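Local coordinates for T CELL surface glycoprotein CD4 (Rattus norvegicus, PDB 1CID) that is a T-cell surface glycoprotein that probably acts as a co-receptor in antigen recognition, seen here as its third and fourth domains, at residues Q111-S114 against N115-T118; A5-S8 against E9-A13. All coordinates share one frame; numbering follows the deposited sequence.

In the fold
From the N terminus, strand 4-8 runs parallel to the long strand 97-110. Interaction 2 turns its end into the loop that leads to strand 13-16, and so into the three-stranded sheet of the N-terminal domain of the fragment (domain 3). The chain then builds the rest of that domain and leaves it along 97-110, which carries on into domain 4. There interaction 1 reverses it, sending 116-122 back antiparallel to 97-110. The two turns follow one another in series, neither nested nor crossed. Their centres lie about 22 Å apart and their nearest atoms about 10 Å, yet each includes part of a strand paired with 97-110, the strand that spans the two domains.

Interaction 1. Residues Q111-S114 against N115-T118; sequences QPDS and NTLT
The carboxylate of D113 and the hydroxyl of T116 meet inside the reversal between strands 97-110 and 116-122 of an immunoglobulin domain, where D113 closes an Asx turn. In that turn OD1 of D113 accepts the backbone N of N115 at 2.9 Å, nearly along the C-O bond and with an N-H...O angle of 150°. Aspartate suits the place because its short side chain can fold back to the N-H groups two and three residues further on: CG sits between the backbone N and the carbonyl carbon, chi1 56°.

T116 can be followed atom by atom. Its CB lies beside the proline, 3.3 Å from CD of P112. There the side chain forks. OG1 stands beside its own backbone N and anti to the carbonyl carbon (chi1 -45°), which brings hydroxyl and N-H to the same acceptor. OG1 donates to D113 OD1 at 2.5 Å, on the syn side of the carboxylate and somewhat out of its plane, while the N of T116 adds a weak bond to that oxygen. The other branch, CG2, reaches the ring of P112 around CG and CD, the two side chains crossing at about a right angle. A beta-branched threonine thus serves both a charged and an apolar neighbour. A valine in its place would remove the hydroxyl donor, and the D113 carboxylate, keeping the two backbone donors but losing the side-chain one, would probably be freer to turn.

Beyond the turn the strands draw together, with a backbone bond between T118 and T110, while L117 bonds through its backbone to V151 of the adjoining strand 148-152. The rigid ring of P112 fits where the chain starts to bend, and its CG also lies 3.2 Å from OG1 of T118. Nearby, CA of Q111 makes a CH...O contact with the carbonyl O of T116, 3.4 Å away.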
ATOM      1  N   GLN A 111      13.537  11.164  11.531  1.00 43.15           N
ATOM      2  CA  GLN A 111      14.632  11.865  12.172  1.00 46.73           C
ATOM      3  C   GLN A 111      14.462  11.484  13.662  1.00 50.13           C
ATOM      4  O   GLN A 111      13.724  12.131  14.444  1.00 51.98           O
ATOM      5  CB  GLN A 111      14.545  13.368  12.051  1.00 45.75           C
ATOM      6  CG  GLN A 111      15.819  14.014  12.548  1.00 46.81           C
ATOM      7  CD  GLN A 111      15.980  15.470  12.264  1.00 48.58           C
ATOM      8  OE1 GLN A 111      15.303  16.397  11.827  1.00 50.79           O
ATOM      9  NE2 GLN A 111      17.223  15.833  12.571  1.00 53.09           N
ATOM     10  N   PRO A 112      15.113  10.387  14.030  1.00 51.73           N
ATOM     11  CA  PRO A 112      15.006   9.820  15.383  1.00 53.02           C
ATOM     12  C   PRO A 112      15.725  10.502  16.537  1.00 55.23           C
ATOM     13  O   PRO A 112      15.466  10.348  17.761  1.00 57.27           O
ATOM     14  CB  PRO A 112      15.466   8.373  15.119  1.00 52.94           C
ATOM     15  CG  PRO A 112      15.883   8.187  13.696  1.00 52.50           C
ATOM     16  CD  PRO A 112      15.981   9.595  13.133  1.00 51.70           C
ATOM     17  N   ASP A 113      16.726  11.273  16.234  1.00 56.57           N
ATOM     18  CA  ASP A 113      17.597  12.066  17.143  1.00 57.89           C
ATOM     19  C   ASP A 113      18.193  13.035  16.168  1.00 58.87           C
ATOM     20  O   ASP A 113      17.383  13.232  15.215  1.00 59.94           O
ATOM     21  CB  ASP A 113      18.469  11.058  17.846  1.00 60.71           C
ATOM     22  CG  ASP A 113      19.315  10.115  16.985  1.00 64.21           C
ATOM     23  OD1 ASP A 113      19.918  10.590  15.956  1.00 63.68           O
ATOM     24  OD2 ASP A 113      19.354   8.902  17.379  1.00 64.72           O
ATOM     25  N   SER A 114      19.387  13.586  16.194  1.00 60.52           N
ATOM     26  CA  SER A 114      19.708  14.439  14.992  1.00 62.55           C
ATOM     27  C   SER A 114      21.036  14.023  14.347  1.00 63.66           C
ATOM     28  O   SER A 114      21.752  14.761  13.657  1.00 65.09           O
ATOM     29  CB  SER A 114      19.639  15.924  15.147  1.00 62.82           C
ATOM     30  OG  SER A 114      20.425  16.339  16.245  1.00 64.94           O
ATOM     31  N   ASN A 115      21.296  12.769  14.633  1.00 64.08           N
ATOM     32  CA  ASN A 115      22.444  12.041  14.104  1.00 63.32           C
ATOM     33  C   ASN A 115      21.704  11.108  13.114  1.00 59.01           C
ATOM     34  O   ASN A 115      22.356  10.729  12.127  1.00 60.08           O
ATOM     35  CB  ASN A 115      23.309  11.270  15.095  1.00 69.84           C
ATOM     36  CG  ASN A 115      24.717  11.816  15.397  1.00 72.71           C
ATOM     37  OD1 ASN A 115      24.982  13.023  15.135  1.00 72.64           O
ATOM     38  ND2 ASN A 115      25.571  10.928  15.960  1.00 72.18           N
ATOM     39  N   THR A 116      20.436  10.895  13.505  1.00 52.39           N
ATOM     40  CA  THR A 116      19.742   9.997  12.596  1.00 48.52           C
ATOM     41  C   THR A 116      18.680  10.610  11.736  1.00 46.50           C
ATOM     42  O   THR A 116      18.005  11.511  12.233  1.00 47.60           O
ATOM     43  CB  THR A 116      19.180   8.903  13.587  1.00 48.47           C
ATOM     44  OG1 THR A 116      20.340   8.644  14.434  1.00 49.32           O
ATOM     45  CG2 THR A 116      18.716   7.634  12.865  1.00 51.58           C
ATOM     46  N   LEU A 117      18.546  10.124  10.521  1.00 41.43           N
ATOM     47  CA  LEU A 117      17.572  10.390   9.470  1.00 37.93           C
ATOM     48  C   LEU A 117      17.312   8.929   8.941  1.00 35.63           C
ATOM     49  O   LEU A 117      18.387   8.423   8.616  1.00 35.73           O
ATOM     50  CB  LEU A 117      17.840  11.177   8.193  1.00 34.93           C
ATOM     51  CG  LEU A 117      16.667  11.371   7.248  1.00 35.21           C
ATOM     52  CD1 LEU A 117      15.587  12.301   7.819  1.00 34.10           C
ATOM     53  CD2 LEU A 117      17.126  12.044   5.967  1.00 34.02           C
ATOM     54  N   THR A 118      16.087   8.440   8.952  1.00 32.74           N
ATOM     55  CA  THR A 118      15.914   7.072   8.516  1.00 29.23           C
ATOM     56  C   THR A 118      14.844   6.867   7.461  1.00 26.38           C
ATOM     57  O   THR A 118      13.893   7.667   7.472  1.00 29.42           O
ATOM     58  CB  THR A 118      15.697   6.122   9.733  1.00 31.83           C
ATOM     59  OG1 THR A 118      16.376   6.706  10.859  1.00 35.97           O
ATOM     60  CG2 THR A 118      16.358   4.782   9.342  1.00 34.80           C
TER

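Interaction 2. Residues A5-S8 against E9-A13; sequences AYKS and EGESA
S8 and E11 are the ends of a type II beta turn, joined by backbone and side chain alike. Of the hydrogen bonds, E11 N to S8 O (2.8 Å) closes the turn, though that carbonyl oxygen is doubtfully placed in the model. The second runs from S8 N to OE1 of E11, 3.0 Å away and fairly straight at 154°, approaching from above the carboxylate plane. Glycine suits the third position of the turn, where G10 has the positive phi of 90° that it tolerates readily.

A water adds a bridge: it lies 2.6 Å from S8 OG and donates to E11 OE1. The serine hydroxyl is also bonded to S173 of domain 4.

The charged contact uses the other carboxylate oxygen. A bend at chi2 (-95°) turns the K7 chain across E11 at about a right angle, leaving NZ 3.5 Å from OE2 in a salt bridge; NZ also makes a weak bond to the O of S12. Lysine's long aliphatic stem passes the backbone of S12 and A13.

Apolar contact is slight: CB of A5 meets CB of A13 at 4.4 Å, the small residues allowing the chain to pass close by.

Among the neighbouring strands, A5, K7 and E9 bond through their backbones to 97-110, and G10 to V79, while A13 leads into strand 13-16, packing on L104.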
ATOM      1  N   ALA A   5       0.075  -0.253  -4.511  1.00 23.38           N
ATOM      2  CA  ALA A   5      -0.235   1.104  -4.055  1.00 21.00           C
ATOM      3  C   ALA A   5       0.944   1.341  -3.119  1.00 20.52           C
ATOM      4  O   ALA A   5       1.221   0.435  -2.338  1.00 21.02           O
ATOM      5  CB  ALA A   5      -1.526   1.432  -3.446  1.00 21.45           C
ATOM      6  N   TYR A   6       1.470   2.526  -3.515  1.00 21.30           N
ATOM      7  CA  TYR A   6       2.680   3.010  -2.750  1.00 19.73           C
ATOM      8  C   TYR A   6       2.350   4.193  -1.847  1.00 19.93           C
ATOM      9  O   TYR A   6       1.884   5.201  -2.433  1.00 21.66           O
ATOM     10  CB  TYR A   6       3.712   3.327  -3.777  1.00 18.45           C
ATOM     11  CG  TYR A   6       4.207   2.166  -4.639  1.00 15.10           C
ATOM     12  CD1 TYR A   6       5.260   1.412  -4.089  1.00 11.66           C
ATOM     13  CD2 TYR A   6       3.713   1.865  -5.906  1.00 14.40           C
ATOM     14  CE1 TYR A   6       5.845   0.343  -4.675  1.00 11.76           C
ATOM     15  CE2 TYR A   6       4.286   0.797  -6.589  1.00 12.77           C
ATOM     16  CZ  TYR A   6       5.295   0.062  -5.936  1.00 14.62           C
ATOM     17  OH  TYR A   6       5.792  -0.995  -6.720  1.00 22.39           O
ATOM     18  N   LYS A   7       2.509   4.085  -0.534  1.00 18.00           N
ATOM     19  CA  LYS A   7       2.082   5.161   0.324  1.00 17.49           C
ATOM     20  C   LYS A   7       2.967   5.484   1.500  1.00 19.59           C
ATOM     21  O   LYS A   7       3.729   4.662   2.039  1.00 22.15           O
ATOM     22  CB  LYS A   7       0.695   4.751   0.919  1.00 18.06           C
ATOM     23  CG  LYS A   7      -0.203   4.457  -0.301  1.00 15.65           C
ATOM     24  CD  LYS A   7      -0.983   5.660  -0.639  1.00 20.05           C
ATOM     25  CE  LYS A   7      -1.491   5.797  -2.035  1.00 19.19           C
ATOM     26  NZ  LYS A   7      -1.866   7.266  -2.064  1.00 25.05           N
ATOM     27  N   SER A   8       2.842   6.723   1.973  1.00 20.66           N
ATOM     28  CA  SER A   8       3.628   7.179   3.118  1.00 22.84           C
ATOM     29  C   SER A   8       2.558   6.974   4.232  1.00 22.99           C
ATOM     30  O   SER A   8       1.331   7.144   4.158  1.00 20.86           O
ATOM     31  CB  SER A   8       4.303   8.523   3.192  1.00 22.97           C
ATOM     32  OG  SER A   8       4.494   9.148   1.920  1.00 28.12           O
ATOM     33  N   GLU A   9       3.273   6.618   5.277  1.00 22.46           N
ATOM     34  CA  GLU A   9       2.453   6.353   6.409  1.00 23.22           C
ATOM     35  C   GLU A   9       1.544   7.478   6.724  1.00 24.09           C
ATOM     36  O   GLU A   9       1.974   8.623   6.659  1.00 27.88           O
ATOM     37  CB  GLU A   9       3.514   6.205   7.440  1.00 27.22           C
ATOM     38  CG  GLU A   9       2.841   5.342   8.491  1.00 33.57           C
ATOM     39  CD  GLU A   9       3.690   5.276   9.696  1.00 37.81           C
ATOM     40  OE1 GLU A   9       4.252   6.386   9.952  1.00 44.00           O
ATOM     41  OE2 GLU A   9       3.779   4.228  10.302  1.00 40.37           O
ATOM     42  N   GLY A  10       0.366   7.168   7.165  1.00 25.32           N
ATOM     43  CA  GLY A  10      -0.664   8.116   7.579  1.00 22.17           C
ATOM     44  C   GLY A  10      -1.464   8.415   6.321  1.00 23.58           C
ATOM     45  O   GLY A  10      -2.492   9.144   6.420  1.00 26.40           O
ATOM     46  N   GLU A  11      -1.118   7.917   5.152  1.00 23.88           N
ATOM     47  CA  GLU A  11      -2.002   8.276   3.993  1.00 26.18           C
ATOM     48  C   GLU A  11      -3.048   7.234   3.717  1.00 26.27           C
ATOM     49  O   GLU A  11      -3.027   6.139   4.267  1.00 29.03           O
ATOM     50  CB  GLU A  11      -0.899   8.465   2.964  1.00 30.21           C
ATOM     51  CG  GLU A  11      -0.570   9.737   2.249  1.00 36.42           C
ATOM     52  CD  GLU A  11       0.166   9.593   0.923  1.00 41.54           C
ATOM     53  OE1 GLU A  11       1.361   9.243   1.173  1.00 44.43           O
ATOM     54  OE2 GLU A  11      -0.127   9.769  -0.284  1.00 44.12           O
ATOM     55  N   SER A  12      -4.003   7.282   2.848  1.00 26.29           N
ATOM     56  CA  SER A  12      -5.038   6.386   2.434  1.00 27.29           C
ATOM     57  C   SER A  12      -4.629   5.589   1.237  1.00 27.74           C
ATOM     58  O   SER A  12      -4.199   6.269   0.321  1.00 29.26           O
ATOM     59  CB  SER A  12      -6.273   7.212   1.972  1.00 30.23           C
ATOM     60  OG  SER A  12      -6.816   7.612   3.262  1.00 36.26           O
ATOM     61  N   ALA A  13      -4.736   4.313   1.042  1.00 27.96           N
ATOM     62  CA  ALA A  13      -4.457   3.541  -0.150  1.00 27.52           C
ATOM     63  C   ALA A  13      -5.839   3.337  -0.742  1.00 28.44           C
ATOM     64  O   ALA A  13      -6.719   2.963   0.020  1.00 29.04           O
ATOM     65  CB  ALA A  13      -3.914   2.178   0.191  1.00 23.56           C
TER
HETATM   66  O   HOH W   1       4.065   9.644  -0.594  1.00 56.76           O